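Local coordinates for protein lectin (Pleurotus ostreatus, PDB 6T0Q) that probably binds galactose-type sugars, including N-acetylgalactosamine, through calcium-containing carbohydrate-binding modules, at residues 52-57 and 155-160; 311-316 and 328-333; 20-25 and 263-268; 196-201 and 303-308. All blocks are in the same frame, centred on the assembly; numbering follows the deposited sequence.

Interaction 1 of 4, residues 52-57 and 155-160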
loop_
_atom_site.group_PDB
_atom_site.type_symbol
_atom_site.label_atom_id
_atom_site.label_comp_id
_atom_site.label_asym_id
_atom_site.label_seq_id
_atom_site.Cartn_x
_atom_site.Cartn_y
_atom_site.Cartn_z
ATOM N N THR A 52 -29.449 -14.235 -29.815
ATOM C CA THR A 52 -28.480 -14.253 -28.728
ATOM C C THR A 52 -28.763 -15.476 -27.865
ATOM O O THR A 52 -29.925 -15.788 -27.583
ATOM C CB THR A 52 -28.570 -12.962 -27.899
ATOM O OG1 THR A 52 -28.370 -11.837 -28.766
ATOM C CG2 THR A 52 -27.514 -12.943 -26.793
ATOM N N ARG A 53 -27.709 -16.187 -27.459
ATOM C CA ARG A 53 -27.894 -17.454 -26.751
ATOM C C ARG A 53 -26.920 -17.574 -25.585
ATOM O O ARG A 53 -25.763 -17.143 -25.704
ATOM C CB ARG A 53 -27.698 -18.639 -27.720
ATOM C CG ARG A 53 -28.748 -18.700 -28.843
ATOM C CD ARG A 53 -30.127 -18.981 -28.245
ATOM N NE ARG A 53 -31.172 -19.198 -29.250
ATOM C CZ ARG A 53 -32.144 -18.328 -29.516
ATOM N NH1 ARG A 53 -32.201 -17.171 -28.867
ATOM N NH2 ARG A 53 -33.059 -18.616 -30.430
ATOM N N PRO A 54 -27.353 -18.141 -24.456
ATOM C CA PRO A 54 -26.465 -18.310 -23.301
ATOM C C PRO A 54 -25.710 -19.629 -23.309
ATOM O O PRO A 54 -26.191 -20.652 -23.798
ATOM C CB PRO A 54 -27.440 -18.285 -22.116
ATOM C CG PRO A 54 -28.653 -18.987 -22.662
ATOM C CD PRO A 54 -28.733 -18.574 -24.146
ATOM N N PHE A 55 -24.513 -19.590 -22.721
ATOM C CA PHE A 55 -23.670 -20.770 -22.542
ATOM C C PHE A 55 -23.016 -20.686 -21.171
ATOM O O PHE A 55 -22.495 -19.630 -20.802
ATOM C CB PHE A 55 -22.613 -20.866 -23.657
ATOM C CG PHE A 55 -23.221 -20.902 -25.031
ATOM C CD1 PHE A 55 -23.624 -22.110 -25.592
ATOM C CD2 PHE A 55 -23.458 -19.729 -25.726
ATOM C CE1 PHE A 55 -24.235 -22.149 -26.843
ATOM C CE2 PHE A 55 -24.055 -19.750 -26.990
ATOM C CZ PHE A 55 -24.455 -20.965 -27.545
ATOM N N ARG A 56 -23.050 -21.792 -20.423
ATOM C CA ARG A 56 -22.606 -21.827 -19.034
ATOM C C ARG A 56 -21.869 -23.123 -18.757
ATOM O O ARG A 56 -22.255 -24.186 -19.250
ATOM C CB ARG A 56 -23.772 -21.782 -18.035
ATOM C CG ARG A 56 -24.303 -20.438 -17.676
ATOM C CD ARG A 56 -25.536 -20.623 -16.786
ATOM N NE ARG A 56 -25.273 -21.431 -15.590
ATOM C CZ ARG A 56 -25.366 -20.968 -14.343
ATOM N NH1 ARG A 56 -25.699 -19.702 -14.133
ATOM N NH2 ARG A 56 -25.128 -21.769 -13.304
ATOM N N LYS A 57 -20.860 -23.039 -17.892
ATOM C CA LYS A 57 -20.184 -24.239 -17.413
ATOM C C LYS A 57 -19.590 -23.955 -16.039
ATOM O O LYS A 57 -18.824 -23.000 -15.884
ATOM C CB LYS A 57 -19.117 -24.657 -18.407
ATOM C CG LYS A 57 -18.133 -25.663 -17.904
ATOM C CD LYS A 57 -18.603 -27.073 -18.082
ATOM C CE LYS A 57 -17.401 -27.998 -17.974
ATOM N NZ LYS A 57 -17.788 -29.415 -17.915
ATOM N N ALA A 155 -33.310 -16.510 -25.745
ATOM C CA ALA A 155 -32.445 -15.426 -25.313
ATOM C C ALA A 155 -31.951 -15.689 -23.889
ATOM O O ALA A 155 -32.623 -16.367 -23.108
ATOM C CB ALA A 155 -33.187 -14.092 -25.373
ATOM N N PRO A 156 -30.770 -15.192 -23.531
ATOM C CA PRO A 156 -30.249 -15.418 -22.176
ATOM C C PRO A 156 -31.205 -14.868 -21.131
ATOM O O PRO A 156 -31.567 -13.684 -21.180
ATOM C CB PRO A 156 -28.924 -14.644 -22.174
ATOM C CG PRO A 156 -28.527 -14.581 -23.621
ATOM C CD PRO A 156 -29.825 -14.439 -24.369
ATOM N N PRO A 157 -31.640 -15.689 -20.175
ATOM C CA PRO A 157 -32.507 -15.177 -19.109
ATOM C C PRO A 157 -31.790 -14.110 -18.304
ATOM O O PRO A 157 -30.561 -14.002 -18.316
ATOM C CB PRO A 157 -32.800 -16.413 -18.248
ATOM C CG PRO A 157 -32.433 -17.581 -19.087
ATOM C CD PRO A 157 -31.344 -17.120 -20.006
ATOM N N GLU A 158 -32.584 -13.301 -17.609
ATOM C CA GLU A 158 -32.032 -12.344 -16.664
ATOM C C GLU A 158 -31.094 -13.054 -15.702
ATOM O O GLU A 158 -31.432 -14.111 -15.163
ATOM C CB GLU A 158 -33.159 -11.662 -15.888
ATOM C CG GLU A 158 -33.038 -10.161 -15.849
ATOM C CD GLU A 158 -33.064 -9.553 -17.235
ATOM O OE1 GLU A 158 -33.866 -10.020 -18.072
ATOM O OE2 GLU A 158 -32.274 -8.619 -17.492
ATOM N N ASN A 159 -29.898 -12.491 -15.520
ATOM C CA ASN A 159 -28.921 -13.013 -14.564
ATOM C C ASN A 159 -28.489 -14.443 -14.891
ATOM O O ASN A 159 -28.103 -15.198 -13.996
ATOM C CB ASN A 159 -29.463 -12.952 -13.130
ATOM C CG ASN A 159 -29.733 -11.534 -12.664
ATOM O OD1 ASN A 159 -29.118 -10.583 -13.145
ATOM N ND2 ASN A 159 -30.653 -11.389 -11.716
ATOM N N PHE A 160 -28.537 -14.845 -16.166
ATOM C CA PHE A 160 -28.112 -16.205 -16.502
ATOM C C PHE A 160 -26.662 -16.460 -16.099
ATOM O O PHE A 160 -26.293 -17.603 -15.810
ATOM C CB PHE A 160 -28.284 -16.472 -17.996
ATOM C CG PHE A 160 -27.109 -16.035 -18.820
ATOM C CD1 PHE A 160 -26.967 -14.707 -19.204
ATOM C CD2 PHE A 160 -26.135 -16.950 -19.206
ATOM C CE1 PHE A 160 -25.881 -14.300 -19.965
ATOM C CE2 PHE A 160 -25.040 -16.545 -19.968
ATOM C CZ PHE A 160 -24.918 -15.223 -20.348
#
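The F160 ring has P54 CB and R56 CG at oblique positions and the F55 carbonyl oxygen near its plane at the edge, while the R56 guanidinium meets F160 O edge-on. A loop thus lies against strand 51-60, which sits between strands 109-118 and 150-151 in one antiparallel sheet of the N-terminal beta sandwich. The loop bends in a type II beta turn from P157 to F160, closed by F160 N bonding P157 O at 3.1 Å. The turn brings F160 against the strand, where its CD2 comes 3.5 Å from P54 CB, and its side chain also touches A113 and A115 of strand 109-118.

R56 NH1 gives F160 O a 2.8 Å hydrogen bond with an N-H...O angle of 159°. The acceptor lies in the guanidinium plane, as expected for a well-directed arginine bond; the bend in the R56 chain at chi3 (56°) turns the group to that oxygen. NH1 also bonds L162 O, and NE makes a salt bridge with D167, which together fix the rotation of the group; a bound N-acetylglucosamine lies about 4 Å from the R56 side chain.

Prolines fill the other end: P54 CB meets P156 CB at 3.9 Å, and the T52 and P156 side chains cross at about a right angle, T52 CG2 lying 3.7 Å from P156 CD. R53 turns its charge to E40, yet its NH1 bonds T52 O at 3.0 Å. That same oxygen receives a CA-H...O contact from A155 CA at 3.4 Å.

Interaction 2 of 4, residues 311-316 and 328-333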
loop_
_atom_site.group_PDB
_atom_site.type_symbol
_atom_site.label_atom_id
_atom_site.label_comp_id
_atom_site.label_asym_id
_atom_site.label_seq_id
_atom_site.Cartn_x
_atom_site.Cartn_y
_atom_site.Cartn_z
ATOM N N LYS A 311 9.595 5.644 -12.232
ATOM C CA LYS A 311 10.796 6.314 -11.745
ATOM C C LYS A 311 12.029 5.675 -12.372
ATOM O O LYS A 311 12.034 4.486 -12.694
ATOM C CB LYS A 311 10.891 6.243 -10.218
ATOM C CG LYS A 311 9.710 6.876 -9.491
ATOM C CD LYS A 311 9.376 8.228 -10.085
ATOM C CE LYS A 311 9.549 9.353 -9.087
ATOM N NZ LYS A 311 9.291 10.662 -9.752
ATOM N N ALA A 312 13.081 6.475 -12.533
ATOM C CA ALA A 312 14.283 6.054 -13.240
ATOM C C ALA A 312 15.505 6.687 -12.583
ATOM O O ALA A 312 15.406 7.754 -11.976
ATOM C CB ALA A 312 14.218 6.453 -14.723
ATOM N N ILE A 313 16.660 6.037 -12.718
ATOM C CA ILE A 313 17.898 6.575 -12.154
ATOM C C ILE A 313 19.071 6.105 -13.007
ATOM O O ILE A 313 19.063 4.989 -13.532
ATOM C CB ILE A 313 18.058 6.172 -10.666
ATOM C CG1 ILE A 313 19.024 7.124 -9.954
ATOM C CG2 ILE A 313 18.515 4.724 -10.528
ATOM C CD1 ILE A 313 19.067 6.931 -8.446
ATOM N N GLN A 314 20.092 6.962 -13.143
ATOM C CA GLN A 314 21.188 6.666 -14.062
ATOM C C GLN A 314 22.314 5.867 -13.417
ATOM O O GLN A 314 22.935 5.032 -14.084
ATOM C CB GLN A 314 21.748 7.964 -14.661
ATOM C CG GLN A 314 20.720 8.699 -15.504
ATOM C CD GLN A 314 21.236 9.994 -16.093
ATOM O OE1 GLN A 314 22.435 10.140 -16.349
ATOM N NE2 GLN A 314 20.331 10.945 -16.312
ATOM N N THR A 315 22.614 6.125 -12.148
ATOM C CA THR A 315 23.545 5.303 -11.381
ATOM C C THR A 315 22.702 4.414 -10.478
ATOM O O THR A 315 22.030 4.902 -9.563
ATOM C CB THR A 315 24.515 6.151 -10.561
ATOM O OG1 THR A 315 25.334 6.937 -11.435
ATOM C CG2 THR A 315 25.408 5.252 -9.710
ATOM N N ILE A 316 22.719 3.120 -10.750
ATOM C CA ILE A 316 21.836 2.198 -10.050
ATOM C C ILE A 316 22.367 1.936 -8.647
ATOM O O ILE A 316 23.503 1.471 -8.498
ATOM C CB ILE A 316 21.696 0.883 -10.818
ATOM C CG1 ILE A 316 21.163 1.142 -12.237
ATOM C CG2 ILE A 316 20.794 -0.048 -10.044
ATOM C CD1 ILE A 316 21.076 -0.116 -13.072
ATOM N N PHE A 328 14.062 8.926 -3.274
ATOM C CA PHE A 328 14.642 10.253 -3.425
ATOM C C PHE A 328 15.773 10.207 -4.448
ATOM O O PHE A 328 16.590 9.281 -4.458
ATOM C CB PHE A 328 15.162 10.773 -2.080
ATOM C CG PHE A 328 15.682 12.185 -2.140
ATOM C CD1 PHE A 328 17.000 12.443 -2.494
ATOM C CD2 PHE A 328 14.847 13.257 -1.857
ATOM C CE1 PHE A 328 17.478 13.745 -2.556
ATOM C CE2 PHE A 328 15.316 14.563 -1.921
ATOM C CZ PHE A 328 16.634 14.805 -2.269
ATOM N N GLY A 329 15.821 11.215 -5.314
ATOM C CA GLY A 329 16.836 11.264 -6.344
ATOM C C GLY A 329 16.527 10.479 -7.604
ATOM O O GLY A 329 17.275 10.598 -8.581
ATOM N N TRP A 330 15.471 9.668 -7.616
ATOM C CA TRP A 330 15.008 9.061 -8.858
ATOM C C TRP A 330 14.176 10.071 -9.642
ATOM O O TRP A 330 13.385 10.819 -9.066
ATOM C CB TRP A 330 14.173 7.806 -8.576
ATOM C CG TRP A 330 14.932 6.640 -7.978
ATOM C CD1 TRP A 330 15.596 6.613 -6.773
ATOM C CD2 TRP A 330 15.067 5.323 -8.538
ATOM N NE1 TRP A 330 16.150 5.368 -6.568
ATOM C CE2 TRP A 330 15.836 4.558 -7.631
ATOM C CE3 TRP A 330 14.619 4.720 -9.723
ATOM C CZ2 TRP A 330 16.168 3.225 -7.871
ATOM C CZ3 TRP A 330 14.952 3.395 -9.962
ATOM C CH2 TRP A 330 15.720 2.662 -9.037
ATOM N N GLU A 331 14.350 10.088 -10.958
ATOM C CA GLU A 331 13.620 11.001 -11.825
ATOM C C GLU A 331 12.437 10.295 -12.481
ATOM O O GLU A 331 12.361 9.065 -12.526
ATOM C CB GLU A 331 14.545 11.573 -12.910
ATOM C CG GLU A 331 15.143 10.492 -13.831
ATOM C CD GLU A 331 16.002 11.047 -14.965
ATOM O OE1 GLU A 331 15.842 12.234 -15.323
ATOM O OE2 GLU A 331 16.839 10.290 -15.505
ATOM N N SER A 332 11.506 11.095 -12.995
ATOM C CA SER A 332 10.502 10.574 -13.910
ATOM C C SER A 332 11.181 9.993 -15.144
ATOM O O SER A 332 12.061 10.627 -15.732
ATOM C CB SER A 332 9.538 11.686 -14.324
ATOM O OG SER A 332 8.732 12.074 -13.236
ATOM N N ALA A 333 10.780 8.785 -15.534
ATOM C CA ALA A 333 11.303 8.205 -16.766
ATOM C C ALA A 333 10.947 9.089 -17.956
ATOM O O ALA A 333 9.897 9.738 -17.983
ATOM C CB ALA A 333 10.743 6.790 -16.978
HETATM O O HOH W 1 7.383 9.692 -12.344
#
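A312 N donates to E331 O across 2.7 Å, the shortest polar bond of the contact, and E331 N returns a bond to A312 O at 2.8 Å. The reciprocal pair marks A312 and E331 as an antiparallel hydrogen-bonded pair, with both side chains on one face of the sheet. E331 O is approached a second time, by K311 CA at 3.3 Å in a CA-H...O contact.

The main side-chain contact joins I313 to W330. I313 CG2 stands over the six-membered ring, 3.6 Å from its centroid and only 5° off the normal, which meets the geometry of a CH-pi contact. CG1 is anti to the backbone N (chi1 -159°) and takes CD1 along the indole to 3.8 Å from NE1, so two branches touch the same ring system.

On the A312 side, E331 OE1 bonds S204 rather than this segment. At the K311 end a water is held by S332 OG at 2.9 Å and weakly by K311 NZ.

Strand 311-313 lies between strands 331-338 and 214-222 in the seven-stranded antiparallel sheet. W330 reaches over to A217 and R219 of strand 214-222, while I316, at the end of the segment, borders a bound glycan.

Interaction 3 of 4, residues 20-25 and 263-268; sequences ATPRQF and YTIPNL. Unlike the reference sequence in segment 20-25: R23 (reference Ser).
R23 N donates to T264 O at 3.0 Å, in the carbonyl plane, and T264 N donates to R23 O at 2.8 Å with an N-H...O angle of 164°. Each carbonyl also receives a CA-H...O contact: T264 O from P22 CA, R23 O from Y263 CA at 3.3 Å. P22 has no N-H of its own to offer, and its ring is used for packing instead, with CB 3.6 Å from I265 CD1.

These bonds attach strand 23-24 antiparallel to 261-265, as an outermost strand of a five-stranded sheet. A short N-terminal strand is therefore built into a sheet otherwise made by the second half of the chain. Backbone bonding goes on from F25 to A262.

Beyond P22, a water donates to A20 O at 2.7 Å and weakly accepts from N267 ND2. N267 CB lies 3.5 Å from A20 O, and chi1 of 62° brings the amide to the P22 ring, N267 OD1 lying 3.6 Å from P22 CD. A20 CB closes on P266 CG at 3.5 Å.

The polar ends of longer side chains find partners outside the two segments: R23, which differs from the reference sequence, bonds the nearby Q26 through NH2, and Y263 OH bonds Y242 OH and a glycerol that probably comes from the crystallisation liquor. T264 OG1 lies near the edge of the F25 ring.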
loop_
_atom_site.group_PDB
_atom_site.type_symbol
_atom_site.label_atom_id
_atom_site.label_comp_id
_atom_site.label_asym_id
_atom_site.label_seq_id
_atom_site.Cartn_x
_atom_site.Cartn_y
_atom_site.Cartn_z
ATOM N N ALA A 20 3.401 -21.609 -6.287
ATOM C CA ALA A 20 3.797 -21.178 -7.625
ATOM C C ALA A 20 4.647 -19.915 -7.540
ATOM O O ALA A 20 4.386 -19.032 -6.720
ATOM C CB ALA A 20 2.560 -20.914 -8.485
ATOM N N THR A 21 5.663 -19.831 -8.390
ATOM C CA THR A 21 6.555 -18.681 -8.481
ATOM C C THR A 21 6.603 -18.178 -9.917
ATOM O O THR A 21 6.154 -18.870 -10.835
ATOM C CB THR A 21 7.968 -19.059 -8.010
ATOM O OG1 THR A 21 8.445 -20.153 -8.801
ATOM C CG2 THR A 21 7.966 -19.425 -6.520
ATOM N N PRO A 22 7.137 -16.967 -10.153
ATOM C CA PRO A 22 7.137 -16.412 -11.518
ATOM C C PRO A 22 7.778 -17.344 -12.540
ATOM O O PRO A 22 8.713 -18.087 -12.239
ATOM C CB PRO A 22 7.939 -15.112 -11.365
ATOM C CG PRO A 22 7.645 -14.676 -9.975
ATOM C CD PRO A 22 7.604 -15.963 -9.172
ATOM N N ARG A 23 7.262 -17.297 -13.768
ATOM C CA ARG A 23 7.737 -18.195 -14.810
ATOM C C ARG A 23 7.506 -17.568 -16.178
ATOM O O ARG A 23 6.777 -16.584 -16.328
ATOM C CB ARG A 23 7.031 -19.555 -14.731
ATOM C CG ARG A 23 5.530 -19.465 -14.932
ATOM C CD ARG A 23 4.825 -20.751 -14.503
ATOM N NE ARG A 23 4.665 -21.726 -15.584
ATOM C CZ ARG A 23 3.591 -21.808 -16.369
ATOM N NH1 ARG A 23 2.581 -20.961 -16.205
ATOM N NH2 ARG A 23 3.525 -22.732 -17.321
ATOM N N GLN A 24 8.134 -18.161 -17.181
ATOM C CA GLN A 24 7.809 -17.801 -18.553
ATOM C C GLN A 24 6.319 -18.008 -18.804
ATOM O O GLN A 24 5.731 -19.001 -18.369
ATOM C CB GLN A 24 8.637 -18.635 -19.530
ATOM C CG GLN A 24 8.263 -18.402 -20.988
ATOM C CD GLN A 24 9.179 -19.144 -21.950
ATOM O OE1 GLN A 24 10.402 -19.122 -21.806
ATOM N NE2 GLN A 24 8.589 -19.799 -22.938
ATOM N N PHE A 25 5.699 -17.049 -19.485
ATOM C CA PHE A 25 4.268 -17.129 -19.753
ATOM C C PHE A 25 3.958 -18.341 -20.628
ATOM O O PHE A 25 4.669 -18.614 -21.599
ATOM C CB PHE A 25 3.798 -15.839 -20.436
ATOM C CG PHE A 25 2.396 -15.912 -20.971
ATOM C CD1 PHE A 25 1.308 -15.755 -20.125
ATOM C CD2 PHE A 25 2.166 -16.151 -22.323
ATOM C CE1 PHE A 25 0.005 -15.837 -20.612
ATOM C CE2 PHE A 25 0.861 -16.231 -22.822
ATOM C CZ PHE A 25 -0.212 -16.074 -21.966
ATOM N N TYR A 263 5.962 -13.075 -19.091
ATOM C CA TYR A 263 6.099 -13.757 -17.815
ATOM C C TYR A 263 4.770 -13.762 -17.078
ATOM O O TYR A 263 3.971 -12.831 -17.202
ATOM C CB TYR A 263 7.147 -13.089 -16.916
ATOM C CG TYR A 263 8.505 -12.985 -17.556
ATOM C CD1 TYR A 263 9.408 -14.040 -17.473
ATOM C CD2 TYR A 263 8.890 -11.833 -18.240
ATOM C CE1 TYR A 263 10.664 -13.958 -18.065
ATOM C CE2 TYR A 263 10.146 -11.737 -18.829
ATOM C CZ TYR A 263 11.026 -12.806 -18.732
ATOM O OH TYR A 263 12.268 -12.720 -19.314
ATOM N N THR A 264 4.562 -14.809 -16.281
ATOM C CA THR A 264 3.424 -14.902 -15.374
ATOM C C THR A 264 3.923 -14.774 -13.940
ATOM O O THR A 264 4.899 -15.429 -13.563
ATOM C CB THR A 264 2.683 -16.231 -15.567
ATOM O OG1 THR A 264 2.022 -16.223 -16.839
ATOM C CG2 THR A 264 1.654 -16.464 -14.443
ATOM N N ILE A 265 3.269 -13.920 -13.158
ATOM C CA ILE A 265 3.574 -13.742 -11.739
ATOM C C ILE A 265 2.355 -14.253 -10.987
ATOM O O ILE A 265 1.371 -13.516 -10.845
ATOM C CB ILE A 265 3.849 -12.271 -11.376
ATOM C CG1 ILE A 265 4.764 -11.592 -12.403
ATOM C CG2 ILE A 265 4.352 -12.157 -9.915
ATOM C CD1 ILE A 265 6.118 -12.188 -12.513
ATOM N N PRO A 266 2.352 -15.501 -10.521
ATOM C CA PRO A 266 1.139 -16.082 -9.929
ATOM C C PRO A 266 0.988 -15.814 -8.442
ATOM O O PRO A 266 0.001 -16.266 -7.850
ATOM C CB PRO A 266 1.347 -17.584 -10.180
ATOM C CG PRO A 266 2.839 -17.750 -10.008
ATOM C CD PRO A 266 3.472 -16.458 -10.542
ATOM N N ASN A 267 1.925 -15.096 -7.830
ATOM C CA ASN A 267 2.006 -14.989 -6.377
ATOM C C ASN A 267 2.214 -13.541 -5.952
ATOM O O ASN A 267 3.060 -13.238 -5.112
ATOM C CB ASN A 267 3.138 -15.866 -5.849
ATOM C CG ASN A 267 4.497 -15.442 -6.384
ATOM O OD1 ASN A 267 4.598 -14.861 -7.466
ATOM N ND2 ASN A 267 5.549 -15.719 -5.621
ATOM N N LEU A 268 1.441 -12.623 -6.538
ATOM C CA LEU A 268 1.512 -11.220 -6.142
ATOM C C LEU A 268 1.203 -11.051 -4.656
ATOM O O LEU A 268 0.471 -11.841 -4.057
ATOM C CB LEU A 268 0.522 -10.386 -6.949
ATOM C CG LEU A 268 0.753 -10.207 -8.445
ATOM C CD1 LEU A 268 -0.381 -9.372 -9.018
ATOM C CD2 LEU A 268 2.094 -9.521 -8.659
HETATM O O HOH W 2 5.101 -18.713 -4.151
#

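Interaction 4 of 4, residues 196-201 and 303-308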
loop_
_atom_site.group_PDB
_atom_site.type_symbol
_atom_site.label_atom_id
_atom_site.label_comp_id
_atom_site.label_asym_id
_atom_site.label_seq_id
_atom_site.Cartn_x
_atom_site.Cartn_y
_atom_site.Cartn_z
ATOM N N ARG A 196 1.319 -1.792 -28.385
ATOM C CA ARG A 196 0.530 -0.615 -28.700
ATOM C C ARG A 196 -0.118 -0.088 -27.426
ATOM O O ARG A 196 -0.702 -0.855 -26.655
ATOM C CB ARG A 196 -0.533 -0.978 -29.738
ATOM C CG ARG A 196 -1.465 0.162 -30.110
ATOM C CD ARG A 196 -2.547 -0.328 -31.073
ATOM N NE ARG A 196 -1.994 -1.025 -32.231
ATOM C CZ ARG A 196 -1.909 -0.497 -33.448
ATOM N NH1 ARG A 196 -2.338 0.744 -33.657
ATOM N NH2 ARG A 196 -1.391 -1.200 -34.452
ATOM N N GLY A 197 0.019 1.214 -27.183
ATOM C CA GLY A 197 -0.408 1.801 -25.926
ATOM C C GLY A 197 0.692 1.942 -24.892
ATOM O O GLY A 197 0.495 2.644 -23.893
ATOM N N SER A 198 1.841 1.305 -25.098
ATOM C CA SER A 198 2.991 1.455 -24.218
ATOM C C SER A 198 4.055 2.313 -24.895
ATOM O O SER A 198 3.966 2.635 -26.084
ATOM C CB SER A 198 3.566 0.086 -23.834
ATOM O OG SER A 198 2.575 -0.706 -23.211
ATOM N N ASN A 199 5.066 2.700 -24.115
ATOM C CA ASN A 199 6.127 3.576 -24.601
ATOM C C ASN A 199 7.495 2.976 -24.331
ATOM O O ASN A 199 7.720 2.354 -23.288
ATOM C CB ASN A 199 6.098 4.962 -23.925
ATOM C CG ASN A 199 4.759 5.624 -24.021
ATOM O OD1 ASN A 199 4.442 6.251 -25.025
ATOM N ND2 ASN A 199 3.950 5.478 -22.974
ATOM N N TRP A 200 8.418 3.199 -25.260
ATOM C CA TRP A 200 9.823 3.038 -24.934
ATOM C C TRP A 200 10.234 4.163 -23.992
ATOM O O TRP A 200 9.986 5.340 -24.280
ATOM C CB TRP A 200 10.674 3.079 -26.199
ATOM C CG TRP A 200 10.393 1.993 -27.204
ATOM C CD1 TRP A 200 9.536 2.056 -28.268
ATOM C CD2 TRP A 200 11.005 0.699 -27.257
ATOM N NE1 TRP A 200 9.576 0.876 -28.979
ATOM C CE2 TRP A 200 10.473 0.030 -28.379
ATOM C CE3 TRP A 200 11.959 0.047 -26.468
ATOM C CZ2 TRP A 200 10.860 -1.264 -28.734
ATOM C CZ3 TRP A 200 12.344 -1.241 -26.823
ATOM C CH2 TRP A 200 11.794 -1.880 -27.948
ATOM N N ILE A 201 10.829 3.809 -22.853
ATOM C CA ILE A 201 11.302 4.802 -21.895
ATOM C C ILE A 201 12.790 4.588 -21.651
ATOM O O ILE A 201 13.356 3.532 -21.954
ATOM C CB ILE A 201 10.525 4.771 -20.554
ATOM C CG1 ILE A 201 10.707 3.423 -19.835
ATOM C CG2 ILE A 201 9.041 5.072 -20.784
ATOM C CD1 ILE A 201 10.047 3.375 -18.440
ATOM N N THR A 303 -4.149 -2.346 -16.177
ATOM C CA THR A 303 -2.977 -2.391 -17.032
ATOM C C THR A 303 -2.046 -1.243 -16.673
ATOM O O THR A 303 -2.491 -0.117 -16.431
ATOM C CB THR A 303 -3.377 -2.317 -18.508
ATOM O OG1 THR A 303 -4.087 -3.508 -18.855
ATOM C CG2 THR A 303 -2.142 -2.175 -19.417
ATOM N N VAL A 304 -0.761 -1.557 -16.591
ATOM C CA VAL A 304 0.302 -0.585 -16.391
ATOM C C VAL A 304 1.214 -0.671 -17.602
ATOM O O VAL A 304 1.518 -1.774 -18.064
ATOM C CB VAL A 304 1.078 -0.887 -15.091
ATOM C CG1 VAL A 304 2.363 -0.083 -15.032
ATOM C CG2 VAL A 304 0.191 -0.614 -13.873
ATOM N N VAL A 305 1.625 0.483 -18.135
ATOM C CA VAL A 305 2.547 0.525 -19.266
ATOM C C VAL A 305 3.755 1.357 -18.869
ATOM O O VAL A 305 3.676 2.221 -17.991
ATOM C CB VAL A 305 1.892 1.101 -20.545
ATOM C CG1 VAL A 305 0.636 0.299 -20.910
ATOM C CG2 VAL A 305 1.548 2.582 -20.355
ATOM N N THR A 306 4.888 1.088 -19.514
ATOM C CA THR A 306 6.025 1.982 -19.367
ATOM C C THR A 306 5.646 3.365 -19.880
ATOM O O THR A 306 5.199 3.513 -21.021
ATOM C CB THR A 306 7.245 1.430 -20.110
ATOM O OG1 THR A 306 6.831 0.824 -21.348
ATOM C CG2 THR A 306 7.940 0.382 -19.246
ATOM N N ASP A 307 5.795 4.370 -19.020
ATOM C CA ASP A 307 5.479 5.752 -19.356
ATOM C C ASP A 307 6.214 6.648 -18.359
ATOM O O ASP A 307 7.051 6.177 -17.580
ATOM C CB ASP A 307 3.956 5.971 -19.370
ATOM C CG ASP A 307 3.290 5.648 -18.017
ATOM O OD1 ASP A 307 3.968 5.694 -16.973
ATOM O OD2 ASP A 307 2.079 5.338 -18.000
ATOM N N ALA A 308 5.898 7.945 -18.366
ATOM C CA ALA A 308 6.612 8.874 -17.488
ATOM C C ALA A 308 6.233 8.734 -16.019
ATOM O O ALA A 308 6.845 9.405 -15.176
ATOM C CB ALA A 308 6.387 10.319 -17.950
#
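N199 and T306 are joined in both directions: the T306 hydroxyl donates to N199 O, and the N199 amide donates to T306 O. The two residues connect the two sheets of the C-terminal beta sandwich, since strand 199-202 is outermost in the seven-stranded sheet and T306 follows directly on strand 301-305, outermost in the five-stranded one. The contact thus joins an outer strand of one sheet to the end of an outer strand of the other mainly by side-chain bonds, with one weak backbone bond and no beta bridge between the segments.

T306 places OG1 between its backbone N and carbonyl carbon, with chi1 at 38°, well short of the usual 60°. This torsion brings the hydroxyl to 2.6 Å from N199 O, tilted 15° from the carbonyl plane. Because OG1 also accepts from A290 N, the hydroxyl is held by two bonds and its rotation is fixed. The same rotamer puts CG2 anti to the carbonyl carbon and 3.7 Å from I201 CD1.

In N199, CG is anti to the carbonyl carbon, and the side chain folds so that ND2 donates to T306 O at 3.0 Å, in the carbonyl plane. With an N-H...O angle of 161° this is the straighter and shorter bond to that oxygen; the backbone N of N199 adds a weak one at 3.2 Å.

D307 directs its carboxylate to S309, leaving its CB 3.6 Å from N199 ND2. At the other end of the segment, V305 CG2 rests 3.7 Å from G197 O. I201 CG2, anti to its own carbonyl carbon, comes 3.8 Å from D307 N.

From the N terminus, residues 20-25 open the longest loop, closed when they pair with 263-268 in interaction 3. Interaction 1 (52-57 with 155-160) is nested wholly inside it, within the N-terminal half of the chain, with centres about 34 Å apart. Residues 196-201 begin before 263-268 is reached but meet 303-308 only afterwards, so interactions 3 and 4 cross; both reach the same five-stranded sheet, at its two outermost strands. Interaction 2 follows as a short loop of 11 residues between its segments. It touches interaction 4, with A333 CB 3.8 Å from I201 CD1, and strands 331-338 and 199-202 are neighbours in the seven-stranded sheet. Interaction 1 stands apart from all three.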